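PDB 2WAD: penicillin-binding protein 2B from Streptococcus pneumoniae, which binds penicillin and is thought to act as the elongasome transpeptidase that forms peptide cross-links between neighbouring glycan strands of peripheral cell-wall peptidoglycan. Local coordinates for residues A[89-92]-A[93-97]; A[473-476]-A[477-481]; A[507-510]-A[511-514]. One frame throughout, in Å; residues are numbered along the deposited sequence.

Interaction 1: residues A[89-92]-A[93-97]. Unlike the reference sequence in segment 93-97: I96 (reference Thr).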
loop_
_atom_site.group_PDB
_atom_site.type_symbol
_atom_site.label_atom_id
_atom_site.label_comp_id
_atom_site.label_asym_id
_atom_site.label_seq_id
_atom_site.Cartn_x
_atom_site.Cartn_y
_atom_site.Cartn_z
ATOM N N THR A 89 31.328 32.510 -12.882
ATOM C CA THR A 89 31.450 32.009 -14.248
ATOM C C THR A 89 31.657 30.494 -14.172
ATOM O O THR A 89 31.772 29.934 -13.077
ATOM C CB THR A 89 32.623 32.653 -15.006
ATOM O OG1 THR A 89 33.838 32.462 -14.270
ATOM C CG2 THR A 89 32.394 34.152 -15.243
ATOM N N ALA A 90 31.694 29.831 -15.328
ATOM C CA ALA A 90 31.980 28.399 -15.372
ATOM C C ALA A 90 33.448 28.173 -14.967
ATOM O O ALA A 90 33.807 27.146 -14.390
ATOM C CB ALA A 90 31.719 27.860 -16.768
ATOM N N THR A 91 34.277 29.156 -15.294
ATOM C CA THR A 91 35.670 29.173 -14.915
ATOM C C THR A 91 35.889 29.324 -13.397
ATOM O O THR A 91 36.685 28.591 -12.807
ATOM C CB THR A 91 36.405 30.203 -15.761
ATOM O OG1 THR A 91 36.263 29.811 -17.133
ATOM C CG2 THR A 91 37.897 30.267 -15.415
ATOM N N ASP A 92 35.173 30.248 -12.761
ATOM C CA ASP A 92 35.137 30.308 -11.299
ATOM C C ASP A 92 34.687 28.960 -10.694
ATOM O O ASP A 92 35.141 28.551 -9.617
ATOM C CB ASP A 92 34.226 31.444 -10.804
ATOM C CG ASP A 92 34.651 32.828 -11.301
ATOM O OD1 ASP A 92 35.839 33.051 -11.595
ATOM O OD2 ASP A 92 33.785 33.722 -11.409
ATOM N N LEU A 93 33.805 28.244 -11.379
ATOM C CA LEU A 93 33.402 26.925 -10.883
ATOM C C LEU A 93 34.504 25.861 -10.957
ATOM O O LEU A 93 34.669 25.055 -10.038
ATOM C CB LEU A 93 32.126 26.436 -11.571
ATOM C CG LEU A 93 30.771 26.647 -10.874
ATOM C CD1 LEU A 93 30.765 27.767 -9.857
ATOM C CD2 LEU A 93 29.626 26.832 -11.875
ATOM N N LYS A 94 35.237 25.853 -12.063
ATOM C CA LYS A 94 36.335 24.926 -12.264
ATOM C C LYS A 94 37.443 25.189 -11.242
ATOM O O LYS A 94 38.018 24.237 -10.728
ATOM C CB LYS A 94 36.894 25.060 -13.685
ATOM C CG LYS A 94 35.988 24.469 -14.756
ATOM C CD LYS A 94 36.759 24.264 -16.051
ATOM C CE LYS A 94 37.406 25.549 -16.507
ATOM N NZ LYS A 94 37.844 25.491 -17.926
ATOM N N GLU A 95 37.735 26.458 -10.947
ATOM C CA GLU A 95 38.734 26.782 -9.926
ATOM C C GLU A 95 38.322 26.294 -8.542
ATOM O O GLU A 95 39.161 25.791 -7.796
ATOM C CB GLU A 95 39.070 28.277 -9.868
ATOM C CG GLU A 95 39.501 28.924 -11.180
ATOM C CD GLU A 95 40.827 28.413 -11.721
ATOM O OE1 GLU A 95 41.703 28.040 -10.920
ATOM O OE2 GLU A 95 41.007 28.405 -12.958
ATOM N N ILE A 96 37.038 26.414 -8.208
ATOM C CA ILE A 96 36.524 25.896 -6.948
ATOM C C ILE A 96 36.530 24.358 -6.882
ATOM O O ILE A 96 36.827 23.770 -5.823
ATOM C CB ILE A 96 35.131 26.472 -6.650
ATOM C CG1 ILE A 96 35.246 27.963 -6.352
ATOM C CG2 ILE A 96 34.424 25.738 -5.502
ATOM C CD1 ILE A 96 33.883 28.641 -6.361
ATOM N N ALA A 97 36.213 23.714 -8.005
ATOM C CA ALA A 97 36.153 22.248 -8.053
ATOM C C ALA A 97 37.523 21.657 -7.751
ATOM O O ALA A 97 37.619 20.757 -6.933
ATOM C CB ALA A 97 35.676 21.763 -9.411
HETATM O O HOH W 1 38.006 28.128 -18.246
#
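D92 meets I96 one helical turn on, and L93 and T91 carry most of the rest of this short-range contact in the first turns of helix 90-100. The backbone O of D92 accepts a hydrogen bond from I96 N, and the CG1 branch of I96 lies against the same oxygen, with I96 CG1 to D92 O at 3.3 Å. The D92 side chain turns the other way, back toward the start of the helix. With its CG beside its own backbone N (chi1 -59°), the carboxylate reaches back to T89, the residue just before the helix, and T89 N donates to D92 OD2 at 3.1 Å, coming from above the carboxylate plane and not within it. D92 N in turn donates an almost straight bond to T89 OG1 at 3.0 Å. The carboxylate thus sits by the amide-rich end of the helix, which would tend to favour its charged form.

L93 N binds T89 O at 3.1 Å, while the leucine branches extend past that carbonyl toward the protein interior. There L93 packs on F178 and N182 of helix 169-182 and on M88, which I96 also touches. T91 works on the solvent side. E95 N donates to T91 O at 3.0 Å, and E95 CG, beside its backbone N (chi1 -54°), comes to 3.3 Å from T91 O. Beside it, a water joins T91 OG1 to K94 NZ: the lysine donates to it at 2.7 Å, and T91 OG1 stands at the same distance.

The reciprocal pair of bonds between T89 and D92 is a capping box, with T89 as N-cap, and it begins helix 90-100 in the region assigned to the PBP dimerisation domain.

Interaction 2: residues A[473-476]-A[477-481]. Unlike the reference sequence in segment 473-476: G476 (reference Glu).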
loop_
_atom_site.group_PDB
_atom_site.type_symbol
_atom_site.label_atom_id
_atom_site.label_comp_id
_atom_site.label_asym_id
_atom_site.label_seq_id
_atom_site.Cartn_x
_atom_site.Cartn_y
_atom_site.Cartn_z
ATOM N N SER A 473 -26.143 -10.165 -18.446
ATOM C CA SER A 473 -26.962 -9.360 -17.552
ATOM C C SER A 473 -26.851 -9.909 -16.118
ATOM O O SER A 473 -26.586 -9.159 -15.168
ATOM C CB SER A 473 -28.395 -9.439 -18.079
ATOM O OG SER A 473 -29.351 -9.038 -17.127
ATOM N N ALA A 474 -27.021 -11.224 -15.994
ATOM C CA ALA A 474 -26.966 -11.936 -14.723
ATOM C C ALA A 474 -25.606 -11.858 -14.017
ATOM O O ALA A 474 -25.542 -11.470 -12.855
ATOM C CB ALA A 474 -27.394 -13.365 -14.905
ATOM N N MET A 475 -24.530 -12.173 -14.738
ATOM C CA MET A 475 -23.170 -12.044 -14.213
ATOM C C MET A 475 -22.885 -10.609 -13.770
ATOM O O MET A 475 -22.223 -10.370 -12.760
ATOM C CB MET A 475 -22.145 -12.542 -15.238
ATOM C CG MET A 475 -20.705 -12.554 -14.713
ATOM S SD MET A 475 -20.421 -13.666 -13.311
ATOM C CE MET A 475 -19.295 -14.849 -14.065
ATOM N N GLY A 476 -23.435 -9.633 -14.488
ATOM C CA GLY A 476 -23.267 -8.234 -14.084
ATOM C C GLY A 476 -23.960 -7.889 -12.778
ATOM O O GLY A 476 -23.446 -7.115 -11.957
ATOM N N LYS A 477 -25.152 -8.440 -12.585
ATOM C CA LYS A 477 -25.912 -8.158 -11.372
ATOM C C LYS A 477 -25.287 -8.805 -10.135
ATOM O O LYS A 477 -25.294 -8.207 -9.056
ATOM C CB LYS A 477 -27.351 -8.631 -11.519
ATOM C CG LYS A 477 -28.228 -7.767 -12.407
ATOM C CD LYS A 477 -29.582 -8.442 -12.623
ATOM C CE LYS A 477 -30.427 -7.665 -13.637
ATOM N NZ LYS A 477 -31.876 -8.025 -13.563
ATOM N N LEU A 478 -24.794 -10.035 -10.301
ATOM C CA LEU A 478 -24.082 -10.748 -9.247
ATOM C C LEU A 478 -22.829 -9.977 -8.851
ATOM O O LEU A 478 -22.644 -9.690 -7.663
ATOM C CB LEU A 478 -23.718 -12.183 -9.700
ATOM C CG LEU A 478 -23.046 -13.091 -8.652
ATOM C CD1 LEU A 478 -24.034 -13.507 -7.524
ATOM C CD2 LEU A 478 -22.422 -14.340 -9.281
ATOM N N ARG A 479 -21.983 -9.647 -9.836
ATOM C CA ARG A 479 -20.724 -8.953 -9.579
ATOM C C ARG A 479 -20.934 -7.544 -9.027
ATOM O O ARG A 479 -20.095 -6.986 -8.290
ATOM C CB ARG A 479 -19.832 -8.906 -10.823
ATOM C CG ARG A 479 -19.256 -10.242 -11.305
ATOM C CD ARG A 479 -18.371 -10.043 -12.542
ATOM N NE ARG A 479 -17.401 -11.127 -12.710
ATOM C CZ ARG A 479 -16.847 -11.492 -13.862
ATOM N NH1 ARG A 479 -17.153 -10.850 -14.992
ATOM N NH2 ARG A 479 -15.970 -12.490 -13.890
ATOM N N SER A 480 -22.085 -6.973 -9.351
ATOM C CA SER A 480 -22.423 -5.665 -8.796
ATOM C C SER A 480 -22.723 -5.744 -7.309
ATOM O O SER A 480 -22.221 -4.932 -6.512
ATOM C CB SER A 480 -23.545 -4.987 -9.607
ATOM O OG SER A 480 -24.213 -3.991 -8.851
ATOM N N THR A 481 -23.557 -6.701 -6.916
ATOM C CA THR A 481 -23.694 -6.968 -5.480
ATOM C C THR A 481 -22.367 -7.283 -4.790
ATOM O O THR A 481 -22.066 -6.718 -3.749
ATOM C CB THR A 481 -24.666 -8.126 -5.197
ATOM O OG1 THR A 481 -25.866 -7.912 -5.951
ATOM C CG2 THR A 481 -24.983 -8.177 -3.699
#
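M475 and R479 make the main side-chain contact here, one turn apart on the same helix. Their chains run across each other at a slant, and M475 CG lies over one face of the R479 guanidinium, offset toward its rim, with M475 CG to R479 NH1 at 3.9 Å. Farther out, M475 SD is 4.0 Å from R479 NE, and M475 CE comes within 4.1 Å of R479 NH2. The methionine side chain starts with CG anti to the backbone N (chi1 -175°) and then bends at chi2 and chi3, which carries SD and CE across the extended arginine. Behind both, R479 N donates to M475 O at 3.0 Å, and R479 CG presses on that same carbonyl.

These are i to i+4 contacts of a regular alpha-helix, 471-484, within the transpeptidase domain. On another side of the helix, K477 repeats the spacing: its N binds S473 O, and its extended chain passes S473 so that K477 CE is 3.9 Å from S473 OG. S480 N bonds to G476 O at 2.9 Å, where G476 replaces the glutamate of the reference sequence.

What also holds the arginine lies in the next shell. R479 NH2 forms a salt bridge with D521 and a hydrogen bond with P504 O, so the group that M475 covers is gripped from beyond the helix as well. L478 and T481 face helix 389-398, just downstream of the putative nucleophile S386: L478 packs on T392, while T481 OG1 hydrogen-bonds with E398 and S395.

Interaction 3: residues A[507-510]-A[511-514]. Unlike the reference sequence in segment 507-510: N508 (reference Ser). Unlike the reference sequence in segment 511-514: F512 (reference Tyr).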
loop_
_atom_site.group_PDB
_atom_site.type_symbol
_atom_site.label_atom_id
_atom_site.label_comp_id
_atom_site.label_asym_id
_atom_site.label_seq_id
_atom_site.Cartn_x
_atom_site.Cartn_y
_atom_site.Cartn_z
ATOM N N TYR A 507 -16.330 -15.129 -19.974
ATOM C CA TYR A 507 -16.811 -16.196 -19.088
ATOM C C TYR A 507 -18.023 -16.877 -19.700
ATOM O O TYR A 507 -18.704 -16.277 -20.523
ATOM C CB TYR A 507 -17.221 -15.628 -17.716
ATOM C CG TYR A 507 -18.196 -14.492 -17.883
ATOM C CD1 TYR A 507 -17.752 -13.178 -18.042
ATOM C CD2 TYR A 507 -19.562 -14.739 -17.942
ATOM C CE1 TYR A 507 -18.654 -12.138 -18.238
ATOM C CE2 TYR A 507 -20.464 -13.710 -18.138
ATOM C CZ TYR A 507 -20.001 -12.419 -18.307
ATOM O OH TYR A 507 -20.910 -11.406 -18.512
ATOM N N ASN A 508 -18.317 -18.103 -19.263
ATOM C CA ASN A 508 -19.522 -18.809 -19.668
ATOM C C ASN A 508 -20.492 -19.093 -18.511
ATOM O O ASN A 508 -20.286 -18.659 -17.383
ATOM C CB ASN A 508 -19.141 -20.145 -20.319
ATOM C CG ASN A 508 -18.367 -21.052 -19.377
ATOM O OD1 ASN A 508 -18.611 -21.067 -18.174
ATOM N ND2 ASN A 508 -17.421 -21.803 -19.919
ATOM N N PHE A 509 -21.547 -19.853 -18.799
ATOM C CA PHE A 509 -22.581 -20.158 -17.814
ATOM C C PHE A 509 -22.072 -20.918 -16.598
ATOM O O PHE A 509 -22.517 -20.647 -15.479
ATOM C CB PHE A 509 -23.745 -20.917 -18.462
ATOM C CG PHE A 509 -24.771 -21.431 -17.486
ATOM C CD1 PHE A 509 -25.699 -20.580 -16.933
ATOM C CD2 PHE A 509 -24.810 -22.774 -17.142
ATOM C CE1 PHE A 509 -26.638 -21.059 -16.024
ATOM C CE2 PHE A 509 -25.744 -23.271 -16.247
ATOM C CZ PHE A 509 -26.668 -22.412 -15.681
ATOM N N ALA A 510 -21.189 -21.892 -16.814
ATOM C CA ALA A 510 -20.617 -22.655 -15.705
ATOM C C ALA A 510 -19.820 -21.743 -14.764
ATOM O O ALA A 510 -19.866 -21.923 -13.535
ATOM C CB ALA A 510 -19.758 -23.855 -16.214
ATOM N N ASN A 511 -19.122 -20.756 -15.330
ATOM C CA ASN A 511 -18.396 -19.762 -14.547
ATOM C C ASN A 511 -19.291 -18.882 -13.657
ATOM O O ASN A 511 -18.967 -18.624 -12.498
ATOM C CB ASN A 511 -17.568 -18.841 -15.457
ATOM C CG ASN A 511 -16.494 -19.577 -16.270
ATOM O OD1 ASN A 511 -15.968 -20.647 -15.896
ATOM N ND2 ASN A 511 -16.154 -18.968 -17.402
ATOM N N PHE A 512 -20.395 -18.390 -14.216
ATOM C CA PHE A 512 -21.392 -17.623 -13.482
ATOM C C PHE A 512 -21.874 -18.416 -12.273
ATOM O O PHE A 512 -21.869 -17.907 -11.154
ATOM C CB PHE A 512 -22.568 -17.283 -14.420
ATOM C CG PHE A 512 -23.818 -16.794 -13.716
ATOM C CD1 PHE A 512 -23.848 -15.575 -13.058
ATOM C CD2 PHE A 512 -24.974 -17.560 -13.727
ATOM C CE1 PHE A 512 -25.003 -15.122 -12.434
ATOM C CE2 PHE A 512 -26.126 -17.119 -13.105
ATOM C CZ PHE A 512 -26.152 -15.911 -12.443
ATOM N N ILE A 513 -22.295 -19.660 -12.507
ATOM C CA ILE A 513 -22.730 -20.568 -11.456
ATOM C C ILE A 513 -21.652 -20.754 -10.372
ATOM O O ILE A 513 -21.951 -20.575 -9.193
ATOM C CB ILE A 513 -23.169 -21.921 -12.039
ATOM C CG1 ILE A 513 -24.465 -21.762 -12.851
ATOM C CG2 ILE A 513 -23.365 -22.944 -10.926
ATOM C CD1 ILE A 513 -25.640 -21.087 -12.074
ATOM N N THR A 514 -20.415 -21.081 -10.745
ATOM C CA THR A 514 -19.354 -21.233 -9.746
ATOM C C THR A 514 -19.035 -19.926 -9.014
ATOM O O THR A 514 -18.615 -19.963 -7.852
ATOM C CB THR A 514 -18.030 -21.815 -10.306
ATOM O OG1 THR A 514 -17.594 -21.044 -11.439
ATOM C CG2 THR A 514 -18.200 -23.313 -10.703
#
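An asparagine N-cap starts helix 509-515: N508 OD1 takes a hydrogen bond from N511 N at 2.9 Å, three residues on. The N508 CG sits between its backbone N and carbonyl carbon (chi1 60°), which swings the amide forward over the first turn. The donor approaches almost in line with the side-chain C=O bond, at a C=O...N angle of 173°. N508 is doubly engaged, because its backbone O also accepts from F512 N at 3.2 Å. The N511 side chain crosses that of N508 at about a right angle, and N511 CB rests 3.3 Å from N508 O. Next to it, Y507 CB packs on N511 CB.

An apolar pair, F509 and I513, spans the first turn of the helix. I513 CG1 lies over one face of the F509 ring in a CH-pi contact, 3.9 Å from the centroid, and its closest ring atom is F509 CZ. F509 reaches this place with CG anti to its backbone N (chi1 172°), bringing the ring forward beside the next turn. The backbones of the same two residues are joined by a nearly straight bond, I513 N to F509 O, at 3.1 Å.

This short helix belongs to the transpeptidase domain, and the T514 side chain lies about 11 Å from that of S386, the inferred acyl-ester serine. T514 N donates to A510 O at 3.0 Å, and the T514 hydroxyl stands near the carbonyls of A510 and N511; the one hydroxyl proton could go to either. Outside the helix, F509 meets F415 edge-to-face. I513 rests on V449 and F512 on A452, both of helix 445-455.

In the fold
Along the chain the three contacts come in series, and each is local to one helix, interactions 1 and 3 at the N-terminal end with its cap, interaction 2 within it. Interaction 1, on helix 90-100, falls in the dimerisation-domain region, whereas interactions 2 and 3 sit in the transpeptidase domain, on the opposite side of the chain's centre. The centres of interactions 1 and 2 are 70 Å apart, reflecting the elongated molecule. Interactions 2 and 3 are only 12 Å apart between centres and touch: helices 471-484 and 509-515, successive in sequence, pack together, with M475 CE 3.5 Å from F512 CA and M475 CB against the ring of Y507, just before the second helix. One largely apolar seam therefore joins two helices within the transpeptidase domain.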